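PDB 4CCL: 50S ribosomal protein L16 arginine hydroxylase from Escherichia coli, which hydroxylates an arginine of ribosomal protein uL16 at its C3 position, using ferrous iron, 2-oxoglutarate and molecular oxygen, and thereby regulates growth. Local coordinates for residues 137-142 and 170-175. Numbering follows the deposited sequence.
Sequences TGRRRW and DEELEP. With SO4 (sulfate ion), chain L.
Arg141 and Asp170 meet across two antiparallel strands in a side-on, two-nitrogen salt bridge, a textbook way for one carboxylate to use both of its oxygens. NE of Arg141 donates to OD1 of Asp170 (2.9 Å) and NH2 of Arg141 to OD2 of Asp170 (2.7 Å), each on the syn lone pair. The guanidinium and carboxylate planes are only 22° apart. An all-extended chain, with CG of Arg141 anti to the backbone N (chi1 180°), carries the guanidinium out to the aspartate; the remaining nitrogen, NH1, is taken by the hydroxyl of Tyr190. A leucine in place of Arg141 would probably leave the Asp170 carboxylate without the two nitrogens that grip it, though its weak, long ion pair to Arg143 could persist, and the Tyr190 hydroxyl without this donor.

Between the backbones, Trp142 and Glu171 form a hydrogen-bonded pair, each N–H reaching the other's carbonyl, while Leu173 N donates to Arg140 O over 2.9 Å. Glu172, on the same face as Arg141, takes NH1 of Arg139 at OE1 in a 3.1 Å salt bridge with the planes turned 65° apart; NH2 of Arg139 has a stronger partner in Glu193. On the other face CD2 of Leu173 packs against CD1 of Trp142 at 3.5 Å, and the indole NE1 donates to Asn197 OD1. That same oxygen accepts from NH1 of buried Arg140, which also gives a 2.7 Å bond to sulfate O3. Ser114 binds the sulfate too, and both residues are inferred to bind substrate, so the sulfate, probably from the crystallisation liquor, is consistent with an anion site within the substrate pocket.

In this JmjC, cupin-type domain, strand 140-145 is the middle of a three-stranded antiparallel sheet, between 167-173 and 187-191, and Trp142 and Leu173 face strand 131-135 of the larger sheet.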
loop_
_atom_site.group_PDB
_atom_site.type_symbol
_atom_site.label_atom_id
_atom_site.label_comp_id
_atom_site.label_asym_id
_atom_site.label_seq_id
_atom_site.Cartn_x
_atom_site.Cartn_y
_atom_site.Cartn_z
ATOM N N THR B 137 -30.899 24.497 -20.830
ATOM C CA THR B 137 -32.151 24.535 -21.580
ATOM C C THR B 137 -33.149 23.535 -21.015
ATOM O O THR B 137 -32.768 22.465 -20.541
ATOM C CB THR B 137 -31.945 24.167 -23.063
ATOM O OG1 THR B 137 -31.598 22.780 -23.167
ATOM C CG2 THR B 137 -30.851 25.012 -23.687
ATOM N N GLY B 138 -34.428 23.890 -21.065
ATOM C CA GLY B 138 -35.480 23.013 -20.592
ATOM C C GLY B 138 -35.725 23.146 -19.106
ATOM O O GLY B 138 -35.313 24.128 -18.488
ATOM N N ARG B 139 -36.415 22.162 -18.535
ATOM C CA ARG B 139 -36.725 22.169 -17.109
ATOM C C ARG B 139 -36.687 20.772 -16.502
ATOM O O ARG B 139 -37.012 19.784 -17.162
ATOM C CB ARG B 139 -38.099 22.798 -16.850
ATOM C CG ARG B 139 -38.169 24.295 -17.105
ATOM C CD ARG B 139 -39.481 24.896 -16.640
ATOM N NE ARG B 139 -40.636 24.147 -17.116
ATOM C CZ ARG B 139 -41.476 23.492 -16.323
ATOM N NH1 ARG B 139 -41.294 23.503 -15.008
ATOM N NH2 ARG B 139 -42.503 22.832 -16.844
ATOM N N ARG B 140 -36.287 20.700 -15.238
ATOM C CA ARG B 140 -36.304 19.446 -14.500
ATOM C C ARG B 140 -36.893 19.651 -13.120
ATOM O O ARG B 140 -36.793 20.733 -12.539
ATOM C CB ARG B 140 -34.898 18.866 -14.354
ATOM C CG ARG B 140 -34.151 18.718 -15.654
ATOM C CD ARG B 140 -32.864 17.948 -15.471
ATOM N NE ARG B 140 -33.077 16.506 -15.500
ATOM C CZ ARG B 140 -32.186 15.616 -15.079
ATOM N NH1 ARG B 140 -31.026 16.022 -14.579
ATOM N NH2 ARG B 140 -32.455 14.319 -15.147
ATOM N N ARG B 141 -37.518 18.602 -12.606
ATOM C CA ARG B 141 -37.932 18.571 -11.220
ATOM C C ARG B 141 -36.804 17.944 -10.421
ATOM O O ARG B 141 -36.388 16.816 -10.703
ATOM C CB ARG B 141 -39.211 17.755 -11.056
ATOM C CG ARG B 141 -39.709 17.661 -9.624
ATOM C CD ARG B 141 -40.929 16.764 -9.550
ATOM N NE ARG B 141 -41.455 16.642 -8.195
ATOM C CZ ARG B 141 -42.466 15.847 -7.864
ATOM N NH1 ARG B 141 -43.054 15.106 -8.791
ATOM N NH2 ARG B 141 -42.887 15.790 -6.607
ATOM N N TRP B 142 -36.298 18.695 -9.450
ATOM C CA TRP B 142 -35.267 18.223 -8.541
ATOM C C TRP B 142 -35.797 18.098 -7.120
ATOM O O TRP B 142 -36.521 18.970 -6.618
ATOM C CB TRP B 142 -34.037 19.134 -8.574
ATOM C CG TRP B 142 -33.071 18.762 -9.647
ATOM C CD1 TRP B 142 -32.899 19.382 -10.843
ATOM C CD2 TRP B 142 -32.149 17.654 -9.617
ATOM N NE1 TRP B 142 -31.920 18.739 -11.566
ATOM C CE2 TRP B 142 -31.454 17.697 -10.853
ATOM C CE3 TRP B 142 -31.854 16.665 -8.693
ATOM C CZ2 TRP B 142 -30.468 16.750 -11.153
ATOM C CZ3 TRP B 142 -30.876 15.735 -9.006
ATOM C CH2 TRP B 142 -30.196 15.787 -10.230
ATOM N N ASP B 170 -38.298 20.215 -3.032
ATOM C CA ASP B 170 -38.943 19.763 -4.259
ATOM C C ASP B 170 -39.223 20.988 -5.122
ATOM O O ASP B 170 -40.075 21.806 -4.776
ATOM C CB ASP B 170 -40.247 19.030 -3.922
ATOM C CG ASP B 170 -40.809 18.248 -5.099
ATOM O OD1 ASP B 170 -40.617 18.676 -6.256
ATOM O OD2 ASP B 170 -41.447 17.198 -4.865
ATOM N N GLU B 171 -38.546 21.095 -6.266
ATOM C CA GLU B 171 -38.654 22.306 -7.086
ATOM C C GLU B 171 -38.446 22.037 -8.571
ATOM O O GLU B 171 -37.890 21.016 -8.955
ATOM C CB GLU B 171 -37.653 23.382 -6.628
ATOM C CG GLU B 171 -37.890 23.951 -5.233
ATOM C CD GLU B 171 -37.168 25.261 -4.993
ATOM O OE1 GLU B 171 -36.936 26.002 -5.972
ATOM O OE2 GLU B 171 -36.835 25.550 -3.823
ATOM N N GLU B 172 -38.907 22.965 -9.402
ATOM C CA GLU B 172 -38.640 22.919 -10.834
ATOM C C GLU B 172 -37.593 23.966 -11.177
ATOM O O GLU B 172 -37.771 25.148 -10.879
ATOM C CB GLU B 172 -39.913 23.196 -11.626
ATOM C CG GLU B 172 -41.051 22.241 -11.335
ATOM C CD GLU B 172 -42.361 22.710 -11.935
ATOM O OE1 GLU B 172 -42.485 23.921 -12.219
ATOM O OE2 GLU B 172 -43.264 21.870 -12.130
ATOM N N LEU B 173 -36.507 23.538 -11.807
ATOM C CA LEU B 173 -35.385 24.436 -12.069
ATOM C C LEU B 173 -35.458 25.096 -13.442
ATOM O O LEU B 173 -35.578 24.424 -14.468
ATOM C CB LEU B 173 -34.052 23.704 -11.888
ATOM C CG LEU B 173 -33.384 23.800 -10.511
ATOM C CD1 LEU B 173 -34.382 23.601 -9.383
ATOM C CD2 LEU B 173 -32.246 22.796 -10.390
ATOM N N GLU B 174 -35.399 26.421 -13.446
ATOM C CA GLU B 174 -35.373 27.189 -14.680
ATOM C C GLU B 174 -33.916 27.327 -15.110
ATOM O O GLU B 174 -33.017 27.190 -14.280
ATOM C CB GLU B 174 -36.005 28.564 -14.447
ATOM C CG GLU B 174 -37.285 28.542 -13.607
ATOM C CD GLU B 174 -38.505 28.053 -14.375
ATOM O OE1 GLU B 174 -38.348 27.591 -15.523
ATOM O OE2 GLU B 174 -39.626 28.139 -13.828
ATOM N N PRO B 175 -33.668 27.573 -16.410
ATOM C CA PRO B 175 -32.288 27.770 -16.871
ATOM C C PRO B 175 -31.568 28.875 -16.099
ATOM O O PRO B 175 -32.108 29.969 -15.940
ATOM C CB PRO B 175 -32.458 28.172 -18.344
ATOM C CG PRO B 175 -33.919 28.502 -18.511
ATOM C CD PRO B 175 -34.628 27.635 -17.524
HETATM S S SO4 L . -28.101 14.149 -13.538
HETATM O O1 SO4 L . -27.682 15.444 -14.068
HETATM O O2 SO4 L . -27.382 13.863 -12.300
HETATM O O3 SO4 L . -29.531 14.172 -13.254
HETATM O O4 SO4 L . -27.808 13.119 -14.530
#